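Local coordinates for tRNA threonylcarbamoyladenosine dehydratase (Escherichia coli, PDB 4D79), which catalyses the ATP-dependent dehydration of threonylcarbamoyladenosine at position 37 of tRNAs to its cyclic form, and can also accept sulfur from CsdA in vitro, at residues 34-39 with 127-132; 58-63 with 103-108; 109-114 with 135-140; 147-152 with 199-204. All coordinates share one frame; numbering follows the deposited sequence.

How the interactions relate
The four contacts run along one Rossmann-type sheet and its loops. Interaction 1 is wholly buried, its centre about 7 Å from the centre of the chain. Interaction 2, partly buried, continues the sheet to the outermost strand 101-105, where solvent reaches Met62 and Asp106. Interaction 4, buried, extends it the other way through strand 202-206. Interaction 3, also buried, adds no strand pair: a loop rests on helix 132-144 through apolar carbons alone. Interactions 1, 2 and 3 all touch ATP, with glycine backbone and apolar cover in the first, a ribose-binding carboxylate in the second and adenine-binding backbone atoms in the third. Interactions 1, 3 and 4 meet at Asp127, Lys135 and Thr151.

Interaction 1. Residues 34-39 with 127-132; sequences CVVGIG and DAIDSV. With ATP (adenosine-5'-triphosphate), chain K.
Val36 and Ala128 join the parallel strands 32-36 and 124-127 at their C-terminal ends in a Rossmann-type sheet, where the glycine-rich turn starts and ATP binds. The tight part is here. Ala128 N gives its hydrogen to Val36 O at 2.8 Å, with a bent N-H...O angle of 146°, and the small methyl of Ala128 fits beside the carbonyls of Val36 and Gly37. Val36 and Ile129 lie side by side, CG1 of Val36 closing on CD1 of Ile129 at 3.5 Å, closer than usual for two carbons. The valine has CG1 anti to the backbone N (chi1 -172°), which also sets this methyl 3.5 Å from ATP C2. Ile129 CG2 covers the other end of the adenine, 3.6 Å from ATP N7. Gly37 suits its place because a beta carbon would run into Ala128 O and, at a phi of 93°, into the preceding carbonyl. An Asx turn, Ile129 N to Asp127 OD1 at 3.0 Å, shapes residues 127-129 as they leave the sheet; Asp127 OD2 goes to Lys135, in a salt bridge, and to Thr151.

Beyond Ile129 the contact becomes loose: partly exposed Asp130 and Ser131 do not touch 34-39, and Asp130 turns to the nucleotide. Between the glycine turn and Ala128, a water accepts from Gly39 N and donates to Ala128 O at 2.9 Å.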
# COMPACT_ATOMS: atom_id res chain seq x y z
N CYS B 34 18.43 2.54 -2.38
CA CYS B 34 18.53 3.21 -1.10
C CYS B 34 17.20 3.87 -0.80
O CYS B 34 16.67 4.61 -1.64
CB CYS B 34 19.66 4.26 -1.16
SG CYS B 34 19.95 5.10 0.39
N VAL B 35 16.65 3.60 0.38
CA VAL B 35 15.46 4.29 0.88
C VAL B 35 15.90 5.20 2.02
O VAL B 35 16.50 4.74 3.00
CB VAL B 35 14.36 3.32 1.34
CG1 VAL B 35 13.14 4.08 1.73
CG2 VAL B 35 14.07 2.34 0.22
N VAL B 36 15.66 6.49 1.85
CA VAL B 36 16.06 7.47 2.85
C VAL B 36 14.79 7.91 3.56
O VAL B 36 13.90 8.54 2.96
CB VAL B 36 16.80 8.68 2.27
CG1 VAL B 36 17.33 9.54 3.39
CG2 VAL B 36 17.93 8.28 1.36
N GLY B 37 14.71 7.61 4.85
CA GLY B 37 13.50 7.87 5.61
C GLY B 37 12.58 6.66 5.63
O GLY B 37 11.95 6.34 4.62
N ILE B 38 12.49 5.99 6.77
CA ILE B 38 11.75 4.74 6.90
C ILE B 38 10.47 5.02 7.70
O ILE B 38 10.15 4.34 8.69
CB ILE B 38 12.64 3.66 7.54
CG1 ILE B 38 13.99 3.58 6.81
CG2 ILE B 38 11.98 2.29 7.51
CD1 ILE B 38 13.86 3.37 5.32
N GLY B 39 9.68 5.98 7.23
CA GLY B 39 8.47 6.36 7.95
C GLY B 39 7.19 6.01 7.22
O GLY B 39 7.03 4.90 6.68
N ASP B 127 13.52 8.88 -1.98
CA ASP B 127 13.60 9.91 -0.97
C ASP B 127 12.25 10.01 -0.27
O ASP B 127 11.27 10.49 -0.86
CB ASP B 127 14.00 11.24 -1.57
CG ASP B 127 13.62 12.39 -0.68
OD1 ASP B 127 13.73 12.20 0.54
OD2 ASP B 127 13.24 13.46 -1.18
N ALA B 128 12.22 9.58 0.98
CA ALA B 128 11.00 9.58 1.80
C ALA B 128 11.24 10.38 3.07
O ALA B 128 10.72 10.05 4.15
CB ALA B 128 10.57 8.16 2.10
N ILE B 129 12.03 11.43 2.95
CA ILE B 129 12.34 12.33 4.05
C ILE B 129 11.18 13.30 4.22
O ILE B 129 10.66 13.86 3.24
CB ILE B 129 13.66 13.09 3.76
CG1 ILE B 129 14.87 12.14 3.72
CG2 ILE B 129 13.91 14.17 4.78
CD1 ILE B 129 16.11 12.77 3.09
N ASP B 130 10.81 13.57 5.47
CA ASP B 130 9.70 14.47 5.75
C ASP B 130 10.16 15.88 6.10
O ASP B 130 9.31 16.78 6.20
CB ASP B 130 8.80 13.89 6.86
CG ASP B 130 9.49 13.85 8.21
OD1 ASP B 130 10.73 13.80 8.26
OD2 ASP B 130 8.77 13.86 9.24
N SER B 131 11.45 16.09 6.36
CA SER B 131 12.01 17.37 6.78
C SER B 131 12.77 18.04 5.64
O SER B 131 13.59 17.41 4.97
CB SER B 131 12.94 17.15 7.98
OG SER B 131 13.94 18.16 8.06
N VAL B 132 12.55 19.34 5.46
CA VAL B 132 12.93 19.98 4.20
C VAL B 132 14.44 20.10 4.06
O VAL B 132 14.97 19.98 2.95
CB VAL B 132 12.23 21.34 4.05
CG1 VAL B 132 12.64 22.00 2.75
CG2 VAL B 132 10.74 21.16 4.10
PG ATP K . 6.89 11.78 13.92
O1G ATP K . 5.61 12.06 14.68
O2G ATP K . 7.83 10.82 14.62
O3G ATP K . 7.53 13.01 13.33
PB ATP K . 7.35 10.48 11.44
O1B ATP K . 8.26 11.61 11.06
O2B ATP K . 7.87 9.08 11.70
O3B ATP K . 6.38 10.94 12.65
PA ATP K . 6.56 10.32 8.74
O1A ATP K . 6.58 11.79 8.32
O2A ATP K . 5.53 9.40 8.13
O3A ATP K . 6.22 10.33 10.31
O5' ATP K . 8.03 9.65 8.62
C5' ATP K . 9.20 10.35 8.13
C4' ATP K . 10.53 9.60 8.28
O4' ATP K . 11.63 10.24 7.56
C3' ATP K . 10.98 9.50 9.73
O3' ATP K . 11.20 8.14 10.13
C2' ATP K . 12.28 10.28 9.77
O2' ATP K . 13.18 9.78 10.74
C1' ATP K . 12.84 10.14 8.36
N9 ATP K . 13.93 11.15 8.12
C8 ATP K . 13.78 12.47 8.37
N7 ATP K . 14.90 13.18 8.10
C5 ATP K . 15.81 12.30 7.67
C6 ATP K . 17.19 12.42 7.20
N6 ATP K . 17.78 13.62 7.19
N1 ATP K . 17.86 11.32 6.82
C2 ATP K . 17.27 10.10 6.86
N3 ATP K . 15.99 9.92 7.28
C4 ATP K . 15.20 10.96 7.68
O HOH W 1 9.20 7.91 5.28

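Interaction 2. Residues 58-63 with 103-108; sequences TLIDMD and TVVDDF. With ATP (adenosine-5'-triphosphate), chain K.
The Phe108 ring carries the Met62 side chain over one face and has ATP C2 at its edge, in the ring plane, while Asp61 OD1 and ATP C5 approach obliquely. The Met62 and Phe108 side chains cross at about a right angle. Met62 CG is modelled too close to the ring for the exact spacing to be trusted, but SD, 3.8 Å from the Phe108 centroid, makes an oblique Met-aromatic contact. A serine in place of Phe108 would probably leave the Met62 sulfur without its aromatic partner and open a gap beside the adenine.

Deeper in, strands 58-60 and 103-105 run parallel. Val105 N bonds to Leu59 O at 2.9 Å, almost straight at 172°, and Leu59 N to Thr103 O at 2.9 Å. Branched residues suit these strands: Ile60 CG1 lies alongside Val105 CB at 3.7 Å, both side chains pointing the same way.

Asp61 N still reaches Val105 O, but its carboxylate serves the nucleotide. OD1 takes ATP O2' at 2.6 Å and OD2 takes ATP O3' at 2.7 Å. OD1 also accepts from Asp63 N in an Asx turn, and OD2 from Ile38 N. An acid after the second strand, gripping both ribose hydroxyls, is a feature of many Rossmann-type nucleotide sites.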
# COMPACT_ATOMS: atom_id res chain seq x y z
N THR B 58 19.51 -0.47 0.96
CA THR B 58 20.03 0.33 2.06
C THR B 58 18.90 1.17 2.66
O THR B 58 18.08 1.76 1.94
CB THR B 58 21.18 1.23 1.59
OG1 THR B 58 22.28 0.40 1.15
CG2 THR B 58 21.65 2.18 2.72
N LEU B 59 18.85 1.20 4.00
CA LEU B 59 17.85 1.95 4.75
C LEU B 59 18.57 3.00 5.57
O LEU B 59 19.43 2.67 6.39
CB LEU B 59 17.05 1.03 5.68
CG LEU B 59 16.41 -0.19 5.05
CD1 LEU B 59 15.66 -1.04 6.08
CD2 LEU B 59 15.50 0.22 3.91
N ILE B 60 18.19 4.26 5.39
CA ILE B 60 18.83 5.37 6.12
C ILE B 60 17.77 6.07 6.97
O ILE B 60 16.87 6.73 6.44
CB ILE B 60 19.53 6.36 5.20
CG1 ILE B 60 20.44 5.62 4.23
CG2 ILE B 60 20.34 7.38 6.06
CD1 ILE B 60 21.39 6.50 3.42
N ASP B 61 17.94 5.99 8.29
CA ASP B 61 17.08 6.65 9.27
C ASP B 61 17.75 6.48 10.63
O ASP B 61 18.35 5.44 10.88
CB ASP B 61 15.67 6.02 9.29
CG ASP B 61 14.58 6.96 9.78
OD1 ASP B 61 14.82 7.77 10.70
OD2 ASP B 61 13.47 6.89 9.22
N MET B 62 17.62 7.48 11.52
CA MET B 62 18.07 7.23 12.89
C MET B 62 16.94 7.34 13.89
O MET B 62 17.20 7.33 15.11
CB MET B 62 19.26 8.13 13.28
CG MET B 62 19.03 9.59 13.42
SD MET B 62 20.56 10.48 13.79
CE MET B 62 21.34 9.42 15.00
N ASP B 63 15.69 7.39 13.45
CA ASP B 63 14.59 7.55 14.40
C ASP B 63 14.16 6.19 14.94
O ASP B 63 14.47 5.13 14.37
CB ASP B 63 13.41 8.27 13.76
CG ASP B 63 12.45 8.86 14.78
OD1 ASP B 63 12.81 8.95 15.98
OD2 ASP B 63 11.32 9.22 14.39
N THR B 103 21.52 -3.17 4.17
CA THR B 103 22.46 -2.30 4.89
C THR B 103 21.65 -1.27 5.65
O THR B 103 20.71 -0.68 5.10
CB THR B 103 23.42 -1.62 3.92
OG1 THR B 103 24.11 -2.62 3.16
CG2 THR B 103 24.44 -0.69 4.69
N VAL B 104 21.99 -1.07 6.92
CA VAL B 104 21.38 -0.05 7.76
C VAL B 104 22.40 1.05 7.96
O VAL B 104 23.53 0.78 8.36
CB VAL B 104 20.94 -0.63 9.12
CG1 VAL B 104 20.57 0.47 10.10
CG2 VAL B 104 19.79 -1.61 8.91
N VAL B 105 21.99 2.28 7.65
CA VAL B 105 22.70 3.50 8.00
C VAL B 105 21.90 4.19 9.10
O VAL B 105 20.83 4.77 8.85
CB VAL B 105 22.87 4.42 6.79
CG1 VAL B 105 23.60 5.74 7.18
CG2 VAL B 105 23.63 3.70 5.71
N ASP B 106 22.42 4.12 10.32
CA ASP B 106 21.72 4.67 11.49
C ASP B 106 22.13 6.14 11.64
O ASP B 106 22.92 6.51 12.50
CB ASP B 106 22.07 3.85 12.73
CG ASP B 106 21.34 4.32 13.96
OD1 ASP B 106 20.34 5.05 13.81
OD2 ASP B 106 21.78 3.98 15.08
N ASP B 107 21.55 6.98 10.79
CA ASP B 107 21.96 8.38 10.67
C ASP B 107 20.90 9.12 9.87
O ASP B 107 20.02 8.51 9.26
CB ASP B 107 23.34 8.49 9.99
CG ASP B 107 24.08 9.79 10.31
OD1 ASP B 107 23.56 10.66 11.05
OD2 ASP B 107 25.20 9.95 9.81
N PHE B 108 21.01 10.44 9.88
CA PHE B 108 20.25 11.34 9.02
C PHE B 108 21.17 11.92 7.95
O PHE B 108 22.34 12.18 8.19
CB PHE B 108 19.65 12.51 9.82
CG PHE B 108 18.58 12.12 10.81
CD1 PHE B 108 17.51 11.31 10.46
CD2 PHE B 108 18.65 12.61 12.11
CE1 PHE B 108 16.53 10.98 11.39
CE2 PHE B 108 17.67 12.29 13.05
CZ PHE B 108 16.62 11.47 12.69
PG ATP K . 6.89 11.78 13.92
O1G ATP K . 5.61 12.06 14.68
O2G ATP K . 7.83 10.82 14.62
O3G ATP K . 7.53 13.01 13.33
PB ATP K . 7.35 10.48 11.44
O1B ATP K . 8.26 11.61 11.06
O2B ATP K . 7.87 9.08 11.70
O3B ATP K . 6.38 10.94 12.65
PA ATP K . 6.56 10.32 8.74
O1A ATP K . 6.58 11.79 8.32
O2A ATP K . 5.53 9.40 8.13
O3A ATP K . 6.22 10.33 10.31
O5' ATP K . 8.03 9.65 8.62
C5' ATP K . 9.20 10.35 8.13
C4' ATP K . 10.53 9.60 8.28
O4' ATP K . 11.63 10.24 7.56
C3' ATP K . 10.98 9.50 9.73
O3' ATP K . 11.20 8.14 10.13
C2' ATP K . 12.28 10.28 9.77
O2' ATP K . 13.18 9.78 10.74
C1' ATP K . 12.84 10.14 8.36
N9 ATP K . 13.93 11.15 8.12
C8 ATP K . 13.78 12.47 8.37
N7 ATP K . 14.90 13.18 8.10
C5 ATP K . 15.81 12.30 7.67
C6 ATP K . 17.19 12.42 7.20
N6 ATP K . 17.78 13.62 7.19
N1 ATP K . 17.86 11.32 6.82
C2 ATP K . 17.27 10.10 6.86
N3 ATP K . 15.99 9.92 7.28
C4 ATP K . 15.20 10.96 7.68

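Interaction 3. Residues 109-114 with 135-140; sequences VTPDNV and KAALIA. With ATP (adenosine-5'-triphosphate), chain K.
Leu138 and Val114 meet through the torsions of both side chains. The leucine holds CG anti to the backbone N (chi1 179°), and with chi2 near 64° this places CD1 against Val114; in Val114 a chi1 of 59° puts CG1 between the backbone N and the carbonyl carbon and sets CG2 anti to the backbone N, 4.0 Å from Leu138 CD1. These two side chains cross obliquely. Three residues earlier, Pro111 CG rests 3.8 Å from Ala137 CB. Alanine suits this position, since its single methyl lets the loop backbone come close, and proline adds an apolar ring without an N-H needing a partner. Val109 CG1, 4.3 Å from Leu138 CB, completes this purely apolar seam.

Hydrogen bonds hold the loop in shape from within. Asn113 OD1 accepts from Thr110 N at 2.7 Å, the donor standing above the amide carbonyl plane, and Asn113 ND2 reaches back to Phe108 O. Thr110 OG1 adds weak bonds from the N-H groups of Asp112 and Asn113.

The fixed loop reads the adenine with its backbone. Val109 N donates to ATP N1 at 2.9 Å, and ATP N6 donates to Val109 O at 3.2 Å, a pairing that matches the adenine edge without using any side chain.

Residues 109-113 belong to the loop between strand 101-105 and helix 114-118. Helix 132-144 lies between this loop and helix 176-189: Leu138 also packs on Val36 of strand 32-36 and Asp127 of strand 124-127, while Ala136 and Ile139 meet Leu181.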
# COMPACT_ATOMS: atom_id res chain seq x y z
N VAL B 109 20.61 12.15 6.76
CA VAL B 109 21.37 12.77 5.69
C VAL B 109 21.54 14.26 5.98
O VAL B 109 20.63 14.92 6.48
CB VAL B 109 20.67 12.53 4.34
CG1 VAL B 109 21.23 13.44 3.25
CG2 VAL B 109 20.82 11.07 3.94
N THR B 110 22.74 14.77 5.73
CA THR B 110 23.03 16.20 5.87
C THR B 110 23.82 16.66 4.65
O THR B 110 24.35 15.82 3.91
CB THR B 110 23.83 16.49 7.14
OG1 THR B 110 25.18 16.06 6.95
CG2 THR B 110 23.22 15.82 8.35
N PRO B 111 23.96 17.96 4.40
CA PRO B 111 24.86 18.39 3.32
C PRO B 111 26.28 17.87 3.52
O PRO B 111 26.98 17.59 2.53
CB PRO B 111 24.78 19.92 3.37
CG PRO B 111 23.45 20.20 4.00
CD PRO B 111 23.23 19.10 5.00
N ASP B 112 26.69 17.66 4.77
CA ASP B 112 28.04 17.24 5.09
C ASP B 112 28.28 15.76 4.84
O ASP B 112 29.43 15.38 4.61
CB ASP B 112 28.35 17.52 6.57
CG ASP B 112 28.52 18.99 6.88
OD1 ASP B 112 28.83 19.77 5.95
OD2 ASP B 112 28.35 19.36 8.06
N ASN B 113 27.25 14.91 4.94
CA ASN B 113 27.47 13.48 4.81
C ASN B 113 26.83 12.87 3.58
O ASN B 113 27.01 11.66 3.34
CB ASN B 113 26.99 12.75 6.08
CG ASN B 113 25.47 12.83 6.27
OD1 ASN B 113 24.71 13.02 5.32
ND2 ASN B 113 25.03 12.68 7.51
N VAL B 114 26.10 13.65 2.78
CA VAL B 114 25.30 13.04 1.72
C VAL B 114 26.20 12.39 0.68
O VAL B 114 25.94 11.26 0.23
CB VAL B 114 24.35 14.06 1.09
CG1 VAL B 114 25.13 15.26 0.49
CG2 VAL B 114 23.44 13.37 0.05
N LYS B 135 16.14 16.89 3.01
CA LYS B 135 15.50 16.52 1.75
C LYS B 135 16.11 17.31 0.60
O LYS B 135 16.45 16.73 -0.44
CB LYS B 135 14.00 16.78 1.85
CG LYS B 135 13.15 16.09 0.81
CD LYS B 135 11.68 16.23 1.19
CE LYS B 135 10.78 15.47 0.24
NZ LYS B 135 10.84 13.99 0.43
N ALA B 136 16.23 18.62 0.76
CA ALA B 136 16.84 19.47 -0.26
C ALA B 136 18.29 19.04 -0.54
O ALA B 136 18.68 18.91 -1.69
CB ALA B 136 16.79 20.93 0.18
N ALA B 137 19.06 18.75 0.51
CA ALA B 137 20.44 18.34 0.34
C ALA B 137 20.54 17.02 -0.43
O ALA B 137 21.40 16.85 -1.30
CB ALA B 137 21.10 18.21 1.71
N LEU B 138 19.65 16.06 -0.12
CA LEU B 138 19.67 14.80 -0.85
C LEU B 138 19.30 15.02 -2.31
O LEU B 138 19.98 14.53 -3.22
CB LEU B 138 18.70 13.78 -0.20
CG LEU B 138 18.60 12.40 -0.86
CD1 LEU B 138 19.94 11.70 -0.76
CD2 LEU B 138 17.51 11.56 -0.22
N ILE B 139 18.24 15.78 -2.56
CA ILE B 139 17.76 15.97 -3.93
C ILE B 139 18.80 16.70 -4.77
O ILE B 139 19.06 16.31 -5.91
CB ILE B 139 16.41 16.71 -3.92
CG1 ILE B 139 15.34 15.75 -3.40
CG2 ILE B 139 16.02 17.24 -5.33
CD1 ILE B 139 14.09 16.45 -3.08
N ALA B 140 19.37 17.78 -4.23
CA ALA B 140 20.36 18.55 -4.96
C ALA B 140 21.57 17.69 -5.33
O ALA B 140 22.02 17.70 -6.47
CB ALA B 140 20.77 19.78 -4.15
PG ATP K . 6.89 11.78 13.92
O1G ATP K . 5.61 12.06 14.68
O2G ATP K . 7.83 10.82 14.62
O3G ATP K . 7.53 13.01 13.33
PB ATP K . 7.35 10.48 11.44
O1B ATP K . 8.26 11.61 11.06
O2B ATP K . 7.87 9.08 11.70
O3B ATP K . 6.38 10.94 12.65
PA ATP K . 6.56 10.32 8.74
O1A ATP K . 6.58 11.79 8.32
O2A ATP K . 5.53 9.40 8.13
O3A ATP K . 6.22 10.33 10.31
O5' ATP K . 8.03 9.65 8.62
C5' ATP K . 9.20 10.35 8.13
C4' ATP K . 10.53 9.60 8.28
O4' ATP K . 11.63 10.24 7.56
C3' ATP K . 10.98 9.50 9.73
O3' ATP K . 11.20 8.14 10.13
C2' ATP K . 12.28 10.28 9.77
O2' ATP K . 13.18 9.78 10.74
C1' ATP K . 12.84 10.14 8.36
N9 ATP K . 13.93 11.15 8.12
C8 ATP K . 13.78 12.47 8.37
N7 ATP K . 14.90 13.18 8.10
C5 ATP K . 15.81 12.30 7.67
C6 ATP K . 17.19 12.42 7.20
N6 ATP K . 17.78 13.62 7.19
N1 ATP K . 17.86 11.32 6.82
C2 ATP K . 17.27 10.10 6.86
N3 ATP K . 15.99 9.92 7.28
C4 ATP K . 15.20 10.96 7.68

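Interaction 4. Residues 147-152 with 199-204; sequences IPLVTT and LGVDCV. With GOL (glycerol), chain L.
Leu149 O is gripped by several donors beside Asp202. A water donates to it at 2.7 Å and also donates to Asp202 OD2 at 2.6 Å, so it bridges the two strands. Glycerol, probably from the crystallisation liquor, donates to the same carbonyl through O3, 2.9 Å from Leu149 O, with a longer bond from O2. Its O3 in turn accepts from Asp202 N at 2.9 Å. The glycerol thus fills the place where the strands have splayed too far for direct pairing. Asp202 suits this partly exposed position, for its OD2 bonds both the water and His255 NE2. A leucine in its place would probably cost the water its link to this strand and leave His255 without its carboxylate partner.

Further along, the strands close into regular parallel pairing within the Rossmann-type sheet, strand 149-152 lying between 124-127 and 202-206. Thr151 N donates to Asp202 O in a nearly straight bond (177°), and Val204 N reaches Thr151 O at 2.8 Å, tilted from the carbonyl plane. The N-to-C directions of the two strands differ by 35°.

In the modelled conformer of Thr151, one of two, the hydroxyl faces Asp127 OD2 and CG2 lies near Cys203 and Val201. On the face opposite Thr151 and Cys203, Val150 CG2 meets Val204 CG2 at 3.9 Å. Thr152 runs alongside Val204: its chi1 of 53° turns CG2 to 4.0 Å from Val204 CB, while its OG1 bonds to Asp127 O. Val204, apolar and branched, is covered by Phe248, Val251 and Ala252 of helix 242-266.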
# COMPACT_ATOMS: atom_id res chain seq x y z
N ILE B 147 22.20 10.77 -10.26
CA ILE B 147 21.83 9.55 -9.54
C ILE B 147 20.31 9.38 -9.67
O ILE B 147 19.58 10.32 -9.35
CB ILE B 147 22.25 9.65 -8.08
CG1 ILE B 147 23.79 9.79 -7.94
CG2 ILE B 147 21.68 8.48 -7.27
CD1 ILE B 147 24.23 10.04 -6.55
N PRO B 148 19.82 8.23 -10.15
CA PRO B 148 18.36 8.07 -10.29
C PRO B 148 17.67 8.23 -8.95
O PRO B 148 18.04 7.62 -7.95
CB PRO B 148 18.19 6.65 -10.84
CG PRO B 148 19.51 6.35 -11.51
CD PRO B 148 20.55 7.06 -10.66
N LEU B 149 16.68 9.09 -8.93
CA LEU B 149 16.01 9.49 -7.71
C LEU B 149 14.53 9.64 -7.97
O LEU B 149 14.13 10.19 -9.00
CB LEU B 149 16.55 10.82 -7.19
CG LEU B 149 15.79 11.55 -6.08
CD1 LEU B 149 16.13 10.96 -4.78
CD2 LEU B 149 16.11 13.03 -6.14
N VAL B 150 13.74 9.24 -7.00
CA VAL B 150 12.33 9.63 -6.96
C VAL B 150 12.06 10.17 -5.57
O VAL B 150 12.46 9.57 -4.57
CB VAL B 150 11.38 8.48 -7.35
CG1 VAL B 150 11.58 7.21 -6.52
CG2 VAL B 150 9.91 8.98 -7.28
N THR B 151 11.45 11.34 -5.51
CA THR B 151 11.13 11.95 -4.24
C THR B 151 9.62 11.90 -4.04
O THR B 151 8.85 11.58 -4.95
CB THR B 151 11.65 13.40 -4.14
OG1 THR B 151 11.47 13.91 -2.80
CG2 THR B 151 10.92 14.31 -5.11
N THR B 152 9.21 12.16 -2.82
CA THR B 152 7.82 12.09 -2.43
C THR B 152 7.47 13.39 -1.74
O THR B 152 8.25 13.89 -0.92
CB THR B 152 7.54 10.87 -1.52
OG1 THR B 152 8.45 10.86 -0.42
CG2 THR B 152 7.72 9.55 -2.29
N LEU B 199 12.34 21.16 -12.88
CA LEU B 199 13.53 20.97 -12.06
C LEU B 199 14.31 19.71 -12.40
O LEU B 199 15.44 19.55 -11.92
CB LEU B 199 13.12 20.92 -10.59
CG LEU B 199 12.70 22.27 -9.99
CD1 LEU B 199 11.99 22.10 -8.63
CD2 LEU B 199 13.91 23.22 -9.86
N GLY B 200 13.76 18.82 -13.22
CA GLY B 200 14.43 17.56 -13.49
C GLY B 200 14.46 16.65 -12.29
O GLY B 200 15.45 15.96 -12.06
N VAL B 201 13.41 16.67 -11.48
CA VAL B 201 13.29 15.79 -10.31
C VAL B 201 11.88 15.19 -10.32
O VAL B 201 10.89 15.92 -10.34
CB VAL B 201 13.53 16.55 -8.99
CG1 VAL B 201 13.38 15.61 -7.81
CG2 VAL B 201 14.94 17.22 -8.94
N ASP B 202 11.79 13.86 -10.25
CA ASP B 202 10.51 13.16 -10.30
C ASP B 202 9.93 13.12 -8.90
O ASP B 202 10.62 12.73 -7.96
CB ASP B 202 10.60 11.71 -10.80
CG ASP B 202 11.06 11.59 -12.24
OD1 ASP B 202 11.00 12.58 -12.99
OD2 ASP B 202 11.48 10.45 -12.64
N CYS B 203 8.65 13.47 -8.76
CA CYS B 203 8.05 13.65 -7.45
C CYS B 203 6.67 12.97 -7.38
O CYS B 203 5.80 13.24 -8.21
CB CYS B 203 7.89 15.12 -7.12
SG CYS B 203 7.36 15.37 -5.40
N VAL B 204 6.48 12.12 -6.38
CA VAL B 204 5.17 11.55 -6.10
C VAL B 204 4.36 12.55 -5.28
O VAL B 204 4.82 13.04 -4.24
CB VAL B 204 5.30 10.22 -5.34
CG1 VAL B 204 3.88 9.60 -5.11
CG2 VAL B 204 6.23 9.23 -6.07
C1 GOL L . 17.22 12.87 -10.85
O1 GOL L . 18.57 12.43 -10.82
C2 GOL L . 16.40 11.98 -11.79
O2 GOL L . 16.34 10.66 -11.34
C3 GOL L . 14.95 12.45 -11.94
O3 GOL L . 14.37 12.50 -10.66
O HOH W 2 12.75 8.96 -10.95